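Local coordinates for protein AxyAgu115A (Amphibacillus xylanus NBRC 15112, PDB 6NPS) that is a family GH115 alpha-glucuronidase that probably hydrolyses glucuronic acid side groups from glucuronoxylan and arabinoglucuronoxylan, at residues D749-Q754 with V774-F779; V690-P695 with I770-V775; M785-T790 with N961-V966; D721-S726 with V744-D749. The protein carries 3 engineered substitutions. All coordinates share one frame; numbering follows the deposited sequence.

Contact 1: D749-Q754 with V774-F779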
loop_
_atom_site.group_PDB
_atom_site.type_symbol
_atom_site.label_atom_id
_atom_site.label_comp_id
_atom_site.label_asym_id
_atom_site.label_seq_id
_atom_site.Cartn_x
_atom_site.Cartn_y
_atom_site.Cartn_z
ATOM N N ASP A 749 18.814 -20.500 -36.334
ATOM C CA ASP A 749 19.321 -21.266 -37.473
ATOM C C ASP A 749 20.219 -22.401 -36.987
ATOM O O ASP A 749 21.355 -22.170 -36.560
ATOM C CB ASP A 749 20.069 -20.332 -38.422
ATOM C CG ASP A 749 20.438 -21.004 -39.778
ATOM O OD1 ASP A 749 19.717 -21.916 -40.250
ATOM O OD2 ASP A 749 21.474 -20.612 -40.366
ATOM N N GLY A 750 19.745 -23.648 -37.095
ATOM C CA GLY A 750 20.562 -24.785 -36.671
ATOM C C GLY A 750 20.527 -25.053 -35.174
ATOM O O GLY A 750 21.269 -25.910 -34.689
ATOM N N LEU A 751 19.674 -24.356 -34.446
ATOM C CA LEU A 751 19.532 -24.541 -33.005
ATOM C C LEU A 751 18.659 -25.759 -32.698
ATOM O O LEU A 751 17.580 -25.934 -33.287
ATOM C CB LEU A 751 18.910 -23.288 -32.411
ATOM C CG LEU A 751 18.846 -23.026 -30.908
ATOM C CD1 LEU A 751 20.262 -22.879 -30.406
ATOM C CD2 LEU A 751 18.070 -21.762 -30.682
ATOM N N ALA A 752 19.109 -26.573 -31.741
ATOM C CA ALA A 752 18.377 -27.770 -31.331
ATOM C C ALA A 752 16.997 -27.415 -30.792
ATOM O O ALA A 752 16.702 -26.262 -30.459
ATOM C CB ALA A 752 19.168 -28.543 -30.262
ATOM N N ASP A 753 16.141 -28.433 -30.705
ATOM C CA ASP A 753 14.763 -28.209 -30.301
ATOM C C ASP A 753 14.663 -27.563 -28.926
ATOM O O ASP A 753 13.772 -26.741 -28.705
ATOM C CB ASP A 753 13.993 -29.525 -30.321
ATOM C CG ASP A 753 13.617 -29.965 -31.737
ATOM O OD1 ASP A 753 13.221 -31.140 -31.902
ATOM O OD2 ASP A 753 13.699 -29.140 -32.680
ATOM N N GLN A 754 15.553 -27.901 -27.995
ATOM C CA GLN A 754 15.604 -27.216 -26.712
ATOM C C GLN A 754 17.031 -26.822 -26.385
ATOM O O GLN A 754 17.949 -27.632 -26.528
ATOM C CB GLN A 754 15.001 -28.073 -25.603
ATOM C CG GLN A 754 13.483 -28.087 -25.691
ATOM C CD GLN A 754 12.844 -29.077 -24.760
ATOM O OE1 GLN A 754 13.432 -29.453 -23.742
ATOM N NE2 GLN A 754 11.634 -29.511 -25.095
ATOM N N VAL A 774 15.084 -21.857 -24.545
ATOM C CA VAL A 774 14.577 -21.680 -25.899
ATOM C C VAL A 774 13.882 -22.958 -26.342
ATOM O O VAL A 774 14.409 -24.051 -26.135
ATOM C CB VAL A 774 15.716 -21.325 -26.893
ATOM C CG1 VAL A 774 15.144 -21.218 -28.319
ATOM C CG2 VAL A 774 16.375 -20.008 -26.500
ATOM N N VAL A 775 12.721 -22.822 -26.972
ATOM C CA VAL A 775 12.080 -23.915 -27.698
ATOM C C VAL A 775 12.168 -23.594 -29.191
ATOM O O VAL A 775 11.787 -22.501 -29.632
ATOM C CB VAL A 775 10.623 -24.118 -27.236
ATOM C CG1 VAL A 775 9.869 -25.018 -28.215
ATOM C CG2 VAL A 775 10.582 -24.695 -25.798
ATOM N N ASN A 776 12.721 -24.519 -29.972
ATOM C CA ASN A 776 12.892 -24.294 -31.396
ATOM C C ASN A 776 12.190 -25.362 -32.225
ATOM O O ASN A 776 12.367 -25.407 -33.448
ATOM C CB ASN A 776 14.395 -24.243 -31.727
ATOM C CG ASN A 776 14.699 -23.454 -32.978
ATOM O OD1 ASN A 776 14.125 -22.397 -33.231
ATOM N ND2 ASN A 776 15.597 -23.989 -33.792
ATOM N N ASN A 777 11.510 -26.286 -31.563
ATOM C CA ASN A 777 10.567 -27.202 -32.166
ATOM C C ASN A 777 9.372 -26.401 -32.648
ATOM O O ASN A 777 8.706 -25.763 -31.836
ATOM C CB ASN A 777 10.146 -28.199 -31.093
ATOM C CG ASN A 777 9.505 -29.421 -31.650
ATOM O OD1 ASN A 777 9.033 -29.413 -32.791
ATOM N ND2 ASN A 777 9.476 -30.494 -30.859
ATOM N N ASP A 778 9.074 -26.414 -33.935
ATOM C CA ASP A 778 7.910 -25.627 -34.330
ATOM C C ASP A 778 6.615 -26.440 -34.393
ATOM O O ASP A 778 5.549 -25.854 -34.626
ATOM C CB ASP A 778 8.160 -24.905 -35.658
ATOM C CG ASP A 778 7.791 -23.420 -35.584
ATOM O OD1 ASP A 778 8.601 -22.574 -36.028
ATOM O OD2 ASP A 778 6.693 -23.098 -35.072
ATOM N N PHE A 779 6.673 -27.756 -34.163
ATOM C CA PHE A 779 5.487 -28.574 -33.892
ATOM C C PHE A 779 4.603 -28.759 -35.130
ATOM O O PHE A 779 3.387 -28.944 -35.016
ATOM C CB PHE A 779 4.671 -27.997 -32.727
ATOM C CG PHE A 779 5.453 -27.854 -31.458
ATOM C CD1 PHE A 779 5.790 -28.972 -30.710
ATOM C CD2 PHE A 779 5.862 -26.606 -31.018
ATOM C CE1 PHE A 779 6.524 -28.838 -29.531
ATOM C CE2 PHE A 779 6.578 -26.465 -29.847
ATOM C CZ PHE A 779 6.920 -27.575 -29.106
HETATM O O HOH W 1 10.395 -29.973 -27.974
#
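Gln-754 and Val-775 form an antiparallel, non-hydrogen-bonded pair, and just beyond it Asn-776 N donates a nearly straight 2.8 Å bond to Asp-753 O, while the touching parts, 751-754 and 774-777, run about 97° apart end to end. The same Asp-753 O also receives a CA-H contact from Val-775 CA, and Gln-754 CA returns one to Val-774 O.

Where the strand pairing gives out, side chains take over. Asn-776 turns its CG away from its own backbone N (chi1 -155°), which carries the amide to the loop 749-754; there ND2 donates to Leu-751 O at 2.8 Å, with the acceptor close to the amide plane. Its CB lies against Ala-752 O. Beside it the Asp-753 carboxylate and the Asn-777 amide stack with their planes 12° apart, CG of the aspartate 3.9 Å from CB of the asparagine. A water accepts from both Gln-754 NE2 and Asn-777 ND2, while OD1 of Asn-777 accepts from Phe-779 N in an Asx turn. Leu-751 CD2 meets Val-774 CG1 at 3.8 Å, the two side chains crossing at about a right angle.

Leu-751 and Val-774 also rest on Trp-722 and on Val-746 of strand 739-746. Thus the loop leading into strand 754-763 is tied to the chain leaving strand 766-775, with Arg-748, just ahead in the same connection, bonded to Asn-776 OD1.

Contact 2: V690-P695 with I770-V775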
loop_
_atom_site.group_PDB
_atom_site.type_symbol
_atom_site.label_atom_id
_atom_site.label_comp_id
_atom_site.label_asym_id
_atom_site.label_seq_id
_atom_site.Cartn_x
_atom_site.Cartn_y
_atom_site.Cartn_z
ATOM N N VAL A 690 11.645 -15.839 -20.440
ATOM C CA VAL A 690 11.048 -17.033 -21.025
ATOM C C VAL A 690 10.437 -16.785 -22.407
ATOM O O VAL A 690 9.787 -17.678 -22.950
ATOM C CB VAL A 690 10.021 -17.652 -20.065
ATOM C CG1 VAL A 690 10.709 -18.017 -18.756
ATOM C CG2 VAL A 690 8.818 -16.712 -19.850
ATOM N N ASP A 691 10.662 -15.614 -23.008
ATOM C CA ASP A 691 9.973 -15.267 -24.254
ATOM C C ASP A 691 10.253 -16.278 -25.371
ATOM O O ASP A 691 9.375 -16.540 -26.210
ATOM C CB ASP A 691 10.379 -13.869 -24.710
ATOM C CG ASP A 691 10.143 -12.792 -23.629
ATOM O OD1 ASP A 691 10.767 -12.873 -22.539
ATOM O OD2 ASP A 691 9.356 -11.851 -23.889
ATOM N N PHE A 692 11.478 -16.846 -25.425
ATOM C CA PHE A 692 11.823 -17.724 -26.551
ATOM C C PHE A 692 11.325 -19.141 -26.346
ATOM O O PHE A 692 11.585 -19.995 -27.194
ATOM C CB PHE A 692 13.347 -17.729 -26.795
ATOM C CG PHE A 692 13.896 -16.355 -27.076
ATOM C CD1 PHE A 692 13.784 -15.793 -28.340
ATOM C CD2 PHE A 692 14.474 -15.597 -26.056
ATOM C CE1 PHE A 692 14.275 -14.498 -28.597
ATOM C CE2 PHE A 692 14.942 -14.313 -26.298
ATOM C CZ PHE A 692 14.846 -13.764 -27.565
ATOM N N LEU A 693 10.587 -19.399 -25.258
ATOM C CA LEU A 693 9.891 -20.668 -25.108
ATOM C C LEU A 693 8.759 -20.832 -26.120
ATOM O O LEU A 693 8.246 -21.943 -26.277
ATOM C CB LEU A 693 9.366 -20.790 -23.669
ATOM C CG LEU A 693 10.441 -21.054 -22.598
ATOM C CD1 LEU A 693 9.842 -21.178 -21.224
ATOM C CD2 LEU A 693 11.298 -22.320 -22.906
ATOM N N GLU A 694 8.375 -19.763 -26.846
ATOM C CA GLU A 694 7.504 -19.975 -28.011
ATOM C C GLU A 694 8.322 -19.951 -29.293
ATOM O O GLU A 694 9.041 -18.973 -29.537
ATOM C CB GLU A 694 6.418 -18.902 -28.047
ATOM C CG GLU A 694 5.706 -18.874 -26.699
ATOM C CD GLU A 694 4.486 -17.939 -26.578
ATOM O OE1 GLU A 694 4.517 -16.778 -27.052
ATOM O OE2 GLU A 694 3.503 -18.370 -25.943
ATOM N N PRO A 695 8.204 -20.985 -30.132
ATOM C CA PRO A 695 9.107 -21.136 -31.289
ATOM C C PRO A 695 9.068 -19.994 -32.289
ATOM O O PRO A 695 10.053 -19.800 -33.010
ATOM C CB PRO A 695 8.620 -22.428 -31.962
ATOM C CG PRO A 695 7.621 -23.019 -31.071
ATOM C CD PRO A 695 7.121 -21.980 -30.136
ATOM N N ILE A 770 20.802 -13.839 -16.292
ATOM C CA ILE A 770 19.499 -13.990 -16.929
ATOM C C ILE A 770 19.502 -15.315 -17.675
ATOM O O ILE A 770 20.361 -15.547 -18.549
ATOM C CB ILE A 770 19.199 -12.811 -17.862
ATOM C CG1 ILE A 770 19.172 -11.518 -17.061
ATOM C CG2 ILE A 770 17.896 -13.035 -18.646
ATOM C CD1 ILE A 770 18.791 -10.326 -17.886
ATOM N N VAL A 771 18.603 -16.227 -17.291
ATOM C CA VAL A 771 18.578 -17.551 -17.908
ATOM C C VAL A 771 17.603 -17.521 -19.068
ATOM O O VAL A 771 16.459 -17.082 -18.912
ATOM C CB VAL A 771 18.200 -18.645 -16.904
ATOM C CG1 VAL A 771 18.202 -20.024 -17.636
ATOM C CG2 VAL A 771 19.218 -18.647 -15.748
ATOM N N VAL A 772 18.056 -17.981 -20.235
ATOM C CA VAL A 772 17.266 -17.853 -21.455
ATOM C C VAL A 772 17.031 -19.247 -22.025
ATOM O O VAL A 772 17.828 -19.736 -22.834
ATOM C CB VAL A 772 17.955 -16.923 -22.466
ATOM C CG1 VAL A 772 17.063 -16.687 -23.728
ATOM C CG2 VAL A 772 18.314 -15.579 -21.793
ATOM N N PRO A 773 15.943 -19.916 -21.650
ATOM C CA PRO A 773 15.607 -21.196 -22.281
ATOM C C PRO A 773 14.865 -20.964 -23.592
ATOM O O PRO A 773 14.108 -20.007 -23.749
ATOM C CB PRO A 773 14.712 -21.868 -21.232
ATOM C CG PRO A 773 13.981 -20.689 -20.595
ATOM C CD PRO A 773 14.965 -19.519 -20.604
ATOM N N VAL A 774 15.084 -21.857 -24.545
ATOM C CA VAL A 774 14.577 -21.680 -25.899
ATOM C C VAL A 774 13.882 -22.958 -26.342
ATOM O O VAL A 774 14.409 -24.051 -26.135
ATOM C CB VAL A 774 15.716 -21.325 -26.893
ATOM C CG1 VAL A 774 15.144 -21.218 -28.319
ATOM C CG2 VAL A 774 16.375 -20.008 -26.500
ATOM N N VAL A 775 12.721 -22.822 -26.972
ATOM C CA VAL A 775 12.080 -23.915 -27.698
ATOM C C VAL A 775 12.168 -23.594 -29.191
ATOM O O VAL A 775 11.787 -22.501 -29.632
ATOM C CB VAL A 775 10.623 -24.118 -27.236
ATOM C CG1 VAL A 775 9.869 -25.018 -28.215
ATOM C CG2 VAL A 775 10.582 -24.695 -25.798
HETATM O O HOH W 2 13.370 -17.499 -23.430
#
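Phe-692 and Val-775 supply the one direct hydrogen bond between the short 3-10 turn 691-693 and strand 766-775: Val-775 N donates to Phe-692 O at 3.1 Å, with 169° at the hydrogen. A water adds a second polar link, accepting from Phe-692 N and donating to Pro-773 O at 2.6 Å, so both backbone polar groups of Phe-692 are tied to the strand. A weaker CA-H contact runs from Pro-695 CA to Val-775 O. That oxygen and Phe-692 O also take hydrogen bonds from the guanidinium group of Arg-748. Besides these, Val-775 CB lies against the carbonyl oxygen Leu-693 O at 3.4 Å.

Apolar contacts fall into two groups. In the first, Phe-692 brings its ring carbon CD2 to 3.6 Å from Val-772 CG1, and its CB touches Val-774 CG2; both methyls meet the ring obliquely. In the second, Leu-693 begins by pointing away from the strand, but its CG lies beside its own backbone N (chi1 -73°); CD1 continues the extended chain, while the other branch, CD2, turns back to the strand. This one methyl rests between Pro-773 CB and Val-775 CG2, 3.8 Å from each. Val-775 CG1 lies alongside Pro-695 CG.

Phe-692 continues inward onto Val-744 and Val-746 of strand 739-746, in the facing sheet. The contact is thus typical of a beta-sandwich in which a connection between the two sheets, here the loop from strand 686-688 to strand 700-706, closes one end of the apolar interior.

Contact 3: M785-T790 with N961-V966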
loop_
_atom_site.group_PDB
_atom_site.type_symbol
_atom_site.label_atom_id
_atom_site.label_comp_id
_atom_site.label_asym_id
_atom_site.label_seq_id
_atom_site.Cartn_x
_atom_site.Cartn_y
_atom_site.Cartn_z
ATOM N N MET A 785 -3.820 -24.802 -35.407
ATOM C CA MET A 785 -4.599 -24.388 -34.245
ATOM C C MET A 785 -4.369 -25.266 -33.021
ATOM O O MET A 785 -5.117 -25.150 -32.050
ATOM C CB MET A 785 -6.105 -24.324 -34.562
ATOM C CG MET A 785 -6.420 -23.590 -35.867
ATOM S SD MET A 785 -5.772 -21.893 -35.874
ATOM C CE MET A 785 -6.802 -21.200 -34.601
ATOM N N THR A 786 -3.321 -26.090 -33.000
ATOM C CA THR A 786 -2.972 -26.810 -31.780
ATOM C C THR A 786 -2.166 -25.916 -30.841
ATOM O O THR A 786 -1.060 -25.479 -31.190
ATOM C CB THR A 786 -2.162 -28.052 -32.102
ATOM O OG1 THR A 786 -2.908 -28.859 -33.008
ATOM C CG2 THR A 786 -1.878 -28.826 -30.818
ATOM N N PHE A 787 -2.694 -25.680 -29.640
ATOM C CA PHE A 787 -1.960 -24.925 -28.637
ATOM C C PHE A 787 -0.944 -25.836 -27.957
ATOM O O PHE A 787 -1.228 -27.004 -27.669
ATOM C CB PHE A 787 -2.930 -24.303 -27.627
ATOM C CG PHE A 787 -3.652 -23.104 -28.174
ATOM C CD1 PHE A 787 -4.766 -23.258 -28.985
ATOM C CD2 PHE A 787 -3.188 -21.815 -27.916
ATOM C CE1 PHE A 787 -5.396 -22.168 -29.527
ATOM C CE2 PHE A 787 -3.811 -20.719 -28.446
ATOM C CZ PHE A 787 -4.931 -20.891 -29.256
ATOM N N VAL A 788 0.264 -25.332 -27.741
ATOM C CA VAL A 788 1.341 -26.175 -27.207
ATOM C C VAL A 788 1.840 -25.525 -25.921
ATOM O O VAL A 788 2.311 -24.384 -25.950
ATOM C CB VAL A 788 2.496 -26.364 -28.204
ATOM C CG1 VAL A 788 3.606 -27.236 -27.562
ATOM C CG2 VAL A 788 2.035 -27.071 -29.480
ATOM N N ASP A 789 1.724 -26.240 -24.798
ATOM C CA ASP A 789 2.205 -25.735 -23.512
ATOM C C ASP A 789 3.733 -25.741 -23.481
ATOM O O ASP A 789 4.351 -26.789 -23.301
ATOM C CB ASP A 789 1.653 -26.574 -22.360
ATOM C CG ASP A 789 2.154 -26.092 -20.968
ATOM O OD1 ASP A 789 3.051 -25.211 -20.884
ATOM O OD2 ASP A 789 1.627 -26.588 -19.940
ATOM N N THR A 790 4.353 -24.574 -23.576
ATOM C CA THR A 790 5.771 -24.493 -23.293
ATOM C C THR A 790 6.112 -23.612 -22.099
ATOM O O THR A 790 7.212 -23.746 -21.562
ATOM C CB THR A 790 6.530 -23.978 -24.518
ATOM O OG1 THR A 790 6.031 -22.680 -24.868
ATOM C CG2 THR A 790 6.347 -24.920 -25.680
ATOM N N ASN A 961 -1.652 -13.140 -21.912
ATOM C CA ASN A 961 -1.884 -13.013 -23.341
ATOM C C ASN A 961 -1.816 -14.396 -23.999
ATOM O O ASN A 961 -1.317 -15.356 -23.423
ATOM C CB ASN A 961 -0.901 -12.030 -23.954
ATOM C CG ASN A 961 0.516 -12.386 -23.660
ATOM O OD1 ASN A 961 0.981 -12.231 -22.533
ATOM N ND2 ASN A 961 1.230 -12.876 -24.675
ATOM N N GLU A 962 -2.390 -14.508 -25.196
ATOM C CA GLU A 962 -2.521 -15.806 -25.857
ATOM C C GLU A 962 -1.150 -16.462 -26.050
ATOM O O GLU A 962 -0.179 -15.807 -26.422
ATOM C CB GLU A 962 -3.217 -15.624 -27.198
ATOM C CG GLU A 962 -3.499 -16.926 -27.984
ATOM C CD GLU A 962 -4.417 -16.698 -29.192
ATOM O OE1 GLU A 962 -4.113 -15.806 -30.009
ATOM O OE2 GLU A 962 -5.465 -17.382 -29.310
ATOM N N THR A 963 -1.079 -17.769 -25.818
ATOM C CA THR A 963 0.179 -18.489 -25.972
ATOM C C THR A 963 0.257 -19.115 -27.360
ATOM O O THR A 963 -0.641 -18.972 -28.189
ATOM C CB THR A 963 0.328 -19.539 -24.873
ATOM O OG1 THR A 963 -0.857 -20.358 -24.833
ATOM C CG2 THR A 963 0.532 -18.860 -23.494
ATOM N N TYR A 964 1.335 -19.836 -27.619
ATOM C CA TYR A 964 1.635 -20.259 -28.976
ATOM C C TYR A 964 0.676 -21.349 -29.468
ATOM O O TYR A 964 0.351 -22.292 -28.733
ATOM C CB TYR A 964 3.076 -20.777 -29.041
ATOM C CG TYR A 964 3.427 -21.413 -30.367
ATOM C CD1 TYR A 964 3.821 -20.630 -31.450
ATOM C CD2 TYR A 964 3.411 -22.794 -30.537
ATOM C CE1 TYR A 964 4.155 -21.214 -32.692
ATOM C CE2 TYR A 964 3.731 -23.370 -31.760
ATOM C CZ TYR A 964 4.117 -22.572 -32.824
ATOM O OH TYR A 964 4.451 -23.152 -34.039
ATOM N N TYR A 965 0.266 -21.251 -30.744
ATOM C CA TYR A 965 -0.427 -22.349 -31.421
ATOM C C TYR A 965 0.157 -22.522 -32.808
ATOM O O TYR A 965 0.599 -21.555 -33.424
ATOM C CB TYR A 965 -1.993 -22.129 -31.543
ATOM C CG TYR A 965 -2.409 -20.859 -32.268
ATOM C CD1 TYR A 965 -2.739 -20.877 -33.619
ATOM C CD2 TYR A 965 -2.494 -19.639 -31.587
ATOM C CE1 TYR A 965 -3.111 -19.709 -34.301
ATOM C CE2 TYR A 965 -2.880 -18.455 -32.245
ATOM C CZ TYR A 965 -3.189 -18.504 -33.617
ATOM O OH TYR A 965 -3.560 -17.347 -34.300
ATOM N N VAL A 966 0.101 -23.758 -33.308
ATOM C CA VAL A 966 0.678 -24.103 -34.602
ATOM C C VAL A 966 -0.063 -23.363 -35.702
ATOM O O VAL A 966 -1.298 -23.321 -35.719
ATOM C CB VAL A 966 0.626 -25.623 -34.794
ATOM C CG1 VAL A 966 1.122 -26.050 -36.224
ATOM C CG2 VAL A 966 1.456 -26.280 -33.701
HETATM O O HOH W 3 -0.015 -22.550 -26.099
HETATM O O HOH W 4 3.270 -20.861 -25.279
#
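Tyr-965 holds its CG between its own backbone N and carbonyl carbon (chi1 58°), while Phe-787 keeps CG beside its backbone N (chi1 -76°), and these turns lay the two side chains alongside each other. Tyr-965 CB then sits over the centre of the Phe-787 ring, 3.6 Å from the centroid, in a CH-pi contact; the rings themselves meet obliquely, planes 42° apart. At the edge of the phenylalanine ring lies Glu-962, its OE2 3.5 Å from CZ; that oxygen takes its hydrogen bonds from His-800 ND1 and Glu-797 N. Met-785, bent at chi2 and chi3, brings SD to 3.8 Å from Tyr-965 CE1, an oblique Met-aromatic contact.

Three backbone bonds fix the register: Met-785 N to Val-966 O, Val-966 N to Thr-786 O at 3.0 Å, and Val-788 N to Tyr-964 O at 3.2 Å. A water donates to Val-788 O and Tyr-964 O and accepts from Thr-963 OG1.

With strand 786-788 also pairing in parallel with strand 847-854, the C-terminal tail is added, through a single beta bridge, beside strand 786-788, in the region assigned to the GH115 C-terminal domain, probably a beta-rich fold of the galactose-binding-like clan.

Contact 4: D721-S726 with V744-D749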
loop_
_atom_site.group_PDB
_atom_site.type_symbol
_atom_site.label_atom_id
_atom_site.label_comp_id
_atom_site.label_asym_id
_atom_site.label_seq_id
_atom_site.Cartn_x
_atom_site.Cartn_y
_atom_site.Cartn_z
ATOM N N ASP A 721 27.191 -18.821 -28.441
ATOM C CA ASP A 721 27.332 -18.082 -29.691
ATOM C C ASP A 721 25.993 -17.738 -30.329
ATOM O O ASP A 721 25.881 -16.691 -30.978
ATOM C CB ASP A 721 28.198 -18.882 -30.662
ATOM C CG ASP A 721 29.567 -19.200 -30.078
ATOM O OD1 ASP A 721 29.985 -20.379 -30.106
ATOM O OD2 ASP A 721 30.211 -18.263 -29.552
ATOM N N TRP A 722 24.960 -18.569 -30.153
ATOM C CA TRP A 722 23.635 -18.233 -30.698
ATOM C C TRP A 722 22.864 -17.150 -29.926
ATOM O O TRP A 722 21.768 -16.753 -30.381
ATOM C CB TRP A 722 22.750 -19.482 -30.763
ATOM C CG TRP A 722 22.702 -20.268 -29.499
ATOM C CD1 TRP A 722 23.550 -21.284 -29.136
ATOM C CD2 TRP A 722 21.762 -20.128 -28.423
ATOM N NE1 TRP A 722 23.184 -21.777 -27.896
ATOM C CE2 TRP A 722 22.090 -21.090 -27.449
ATOM C CE3 TRP A 722 20.660 -19.292 -28.195
ATOM C CZ2 TRP A 722 21.366 -21.224 -26.248
ATOM C CZ3 TRP A 722 19.944 -19.434 -27.011
ATOM C CH2 TRP A 722 20.305 -20.396 -26.056
ATOM N N LEU A 723 23.366 -16.678 -28.782
ATOM C CA LEU A 723 22.619 -15.770 -27.904
ATOM C C LEU A 723 23.376 -14.453 -27.797
ATOM O O LEU A 723 24.561 -14.442 -27.445
ATOM C CB LEU A 723 22.426 -16.387 -26.512
ATOM C CG LEU A 723 21.761 -15.565 -25.383
ATOM C CD1 LEU A 723 20.329 -15.260 -25.721
ATOM C CD2 LEU A 723 21.842 -16.348 -24.046
ATOM N N SER A 724 22.726 -13.350 -28.133
ATOM C CA SER A 724 23.442 -12.083 -28.082
ATOM C C SER A 724 22.488 -10.983 -27.648
ATOM O O SER A 724 21.268 -11.172 -27.600
ATOM C CB SER A 724 24.083 -11.764 -29.437
ATOM O OG SER A 724 23.057 -11.509 -30.372
ATOM N N CYS A 725 23.058 -9.816 -27.332
ATOM C CA CYS A 725 22.285 -8.658 -26.899
ATOM C C CYS A 725 22.661 -7.418 -27.691
ATOM O O CYS A 725 23.711 -7.361 -28.330
ATOM C CB CYS A 725 22.448 -8.368 -25.403
ATOM S SG CYS A 725 22.314 -9.758 -24.306
ATOM N N SER A 726 21.804 -6.395 -27.583
ATOM C CA SER A 726 22.022 -5.153 -28.314
ATOM C C SER A 726 23.195 -4.341 -27.779
ATOM O O SER A 726 23.604 -3.381 -28.439
ATOM C CB SER A 726 20.741 -4.292 -28.322
ATOM O OG SER A 726 20.107 -4.158 -27.043
ATOM N N VAL A 744 17.420 -8.807 -26.640
ATOM C CA VAL A 744 18.046 -10.121 -26.655
ATOM C C VAL A 744 17.697 -10.801 -27.977
ATOM O O VAL A 744 16.541 -10.762 -28.405
ATOM C CB VAL A 744 17.570 -10.981 -25.471
ATOM C CG1 VAL A 744 18.301 -12.306 -25.469
ATOM C CG2 VAL A 744 17.839 -10.256 -24.145
ATOM N N PHE A 745 18.678 -11.470 -28.585
ATOM C CA PHE A 745 18.531 -12.104 -29.904
ATOM C C PHE A 745 18.949 -13.561 -29.817
ATOM O O PHE A 745 20.025 -13.871 -29.289
ATOM C CB PHE A 745 19.373 -11.410 -30.988
ATOM C CG PHE A 745 19.193 -9.929 -31.022
ATOM C CD1 PHE A 745 17.976 -9.380 -31.401
ATOM C CD2 PHE A 745 20.228 -9.075 -30.645
ATOM C CE1 PHE A 745 17.790 -8.008 -31.422
ATOM C CE2 PHE A 745 20.042 -7.692 -30.669
ATOM C CZ PHE A 745 18.818 -7.166 -31.048
ATOM N N VAL A 746 18.113 -14.447 -30.362
ATOM C CA VAL A 746 18.424 -15.869 -30.460
ATOM C C VAL A 746 18.557 -16.237 -31.934
ATOM O O VAL A 746 17.625 -16.032 -32.720
ATOM C CB VAL A 746 17.342 -16.719 -29.776
ATOM C CG1 VAL A 746 17.527 -18.192 -30.109
ATOM C CG2 VAL A 746 17.413 -16.517 -28.262
ATOM N N ASP A 747 19.701 -16.793 -32.308
ATOM C CA ASP A 747 19.868 -17.302 -33.665
ATOM C C ASP A 747 19.297 -18.708 -33.715
ATOM O O ASP A 747 19.927 -19.660 -33.260
ATOM C CB ASP A 747 21.332 -17.290 -34.070
ATOM C CG ASP A 747 21.526 -17.681 -35.533
ATOM O OD1 ASP A 747 20.509 -17.807 -36.270
ATOM O OD2 ASP A 747 22.698 -17.840 -35.936
ATOM N N ARG A 748 18.102 -18.845 -34.282
ATOM C CA ARG A 748 17.414 -20.127 -34.361
ATOM C C ARG A 748 17.940 -21.015 -35.478
ATOM O O ARG A 748 17.574 -22.194 -35.533
ATOM C CB ARG A 748 15.903 -19.880 -34.526
ATOM C CG ARG A 748 15.314 -19.172 -33.292
ATOM C CD ARG A 748 13.786 -19.100 -33.376
ATOM N NE ARG A 748 13.155 -18.596 -32.153
ATOM C CZ ARG A 748 12.752 -19.349 -31.135
ATOM N NH1 ARG A 748 12.951 -20.662 -31.151
ATOM N NH2 ARG A 748 12.169 -18.778 -30.079
ATOM N N ASP A 749 18.814 -20.500 -36.334
ATOM C CA ASP A 749 19.321 -21.266 -37.473
ATOM C C ASP A 749 20.219 -22.401 -36.987
ATOM O O ASP A 749 21.355 -22.170 -36.560
ATOM C CB ASP A 749 20.069 -20.332 -38.422
ATOM C CG ASP A 749 20.438 -21.004 -39.778
ATOM O OD1 ASP A 749 19.717 -21.916 -40.250
ATOM O OD2 ASP A 749 21.474 -20.612 -40.366
HETATM O O HOH W 5 22.033 -14.205 -31.376
#
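Trp-722 and Phe-745 present their rings in different ways. The indole carries Leu-723 CB over one face, toward the rim, and meets Val-746 obliquely, CE3 lying 3.8 Å from CG1. The phenyl ring has Ser-724 OG at its edge, in plane and 3.7 Å from CD2, while its CE2 approaches Ser-726 N obliquely.

The indole owes its place to a chi1 of 50°, which sets CG between the backbone N and carbonyl carbon and lays the side chain alongside Val-746, pointing the same way. Leu-723 CD1 reaches diagonally to Val-744 CG1 at 3.6 Å and also touches Val-746 CG2. The apolar side chains Leu-723, Cys-725, Val-744 and Val-746 thus share one sheet face, with Ser-724 and Phe-745 on the other.

The backbones are antiparallel, their axes at 155°. Ser-724 and Phe-745 form the hydrogen-bonded pair, Ser-724 N to Phe-745 O at 3.0 Å and Phe-745 N to Ser-724 O at 2.8 Å, and Asp-747 N adds a bond to Trp-722 O (2.8 Å). A water donates to Trp-722 O and Phe-745 O and lies 3.1 Å from Ser-724 OG. Asp-747 OD1 accepts from Asp-749 N, which comes from above the carboxylate plane, in an Asx turn.

Strand 723-725 is the outermost strand of its five-stranded sheet. The Leu-723 face looks onto Val-772 and Ile-759 of strands 766-775 and 754-763, and Trp-722 packs on Val-774.

Overall arrangement
Contacts 1, 2 and 4 gather at one end of a beta-sandwich, illustrating how loops and sheets there share a few residues. Contacts 1 and 2 use the same strand 766-775 and lie with centres about 10 Å apart; contact 4, on the facing sheet, is about 11 Å from contact 2 and about 13 Å from contact 1, centre to centre. Arg-748 joins all three, its NH1 probably bonded to Val-775 O at 2.7 Å. Contact 3, about 14 Å from contact 2 centre to centre, probably belongs to the next domain, and the junction includes Thr-790 OG1, 2.7 Å from Leu-693 O, and Tyr-964 packing on Pro-695. Contacts 3 and 4 do not touch.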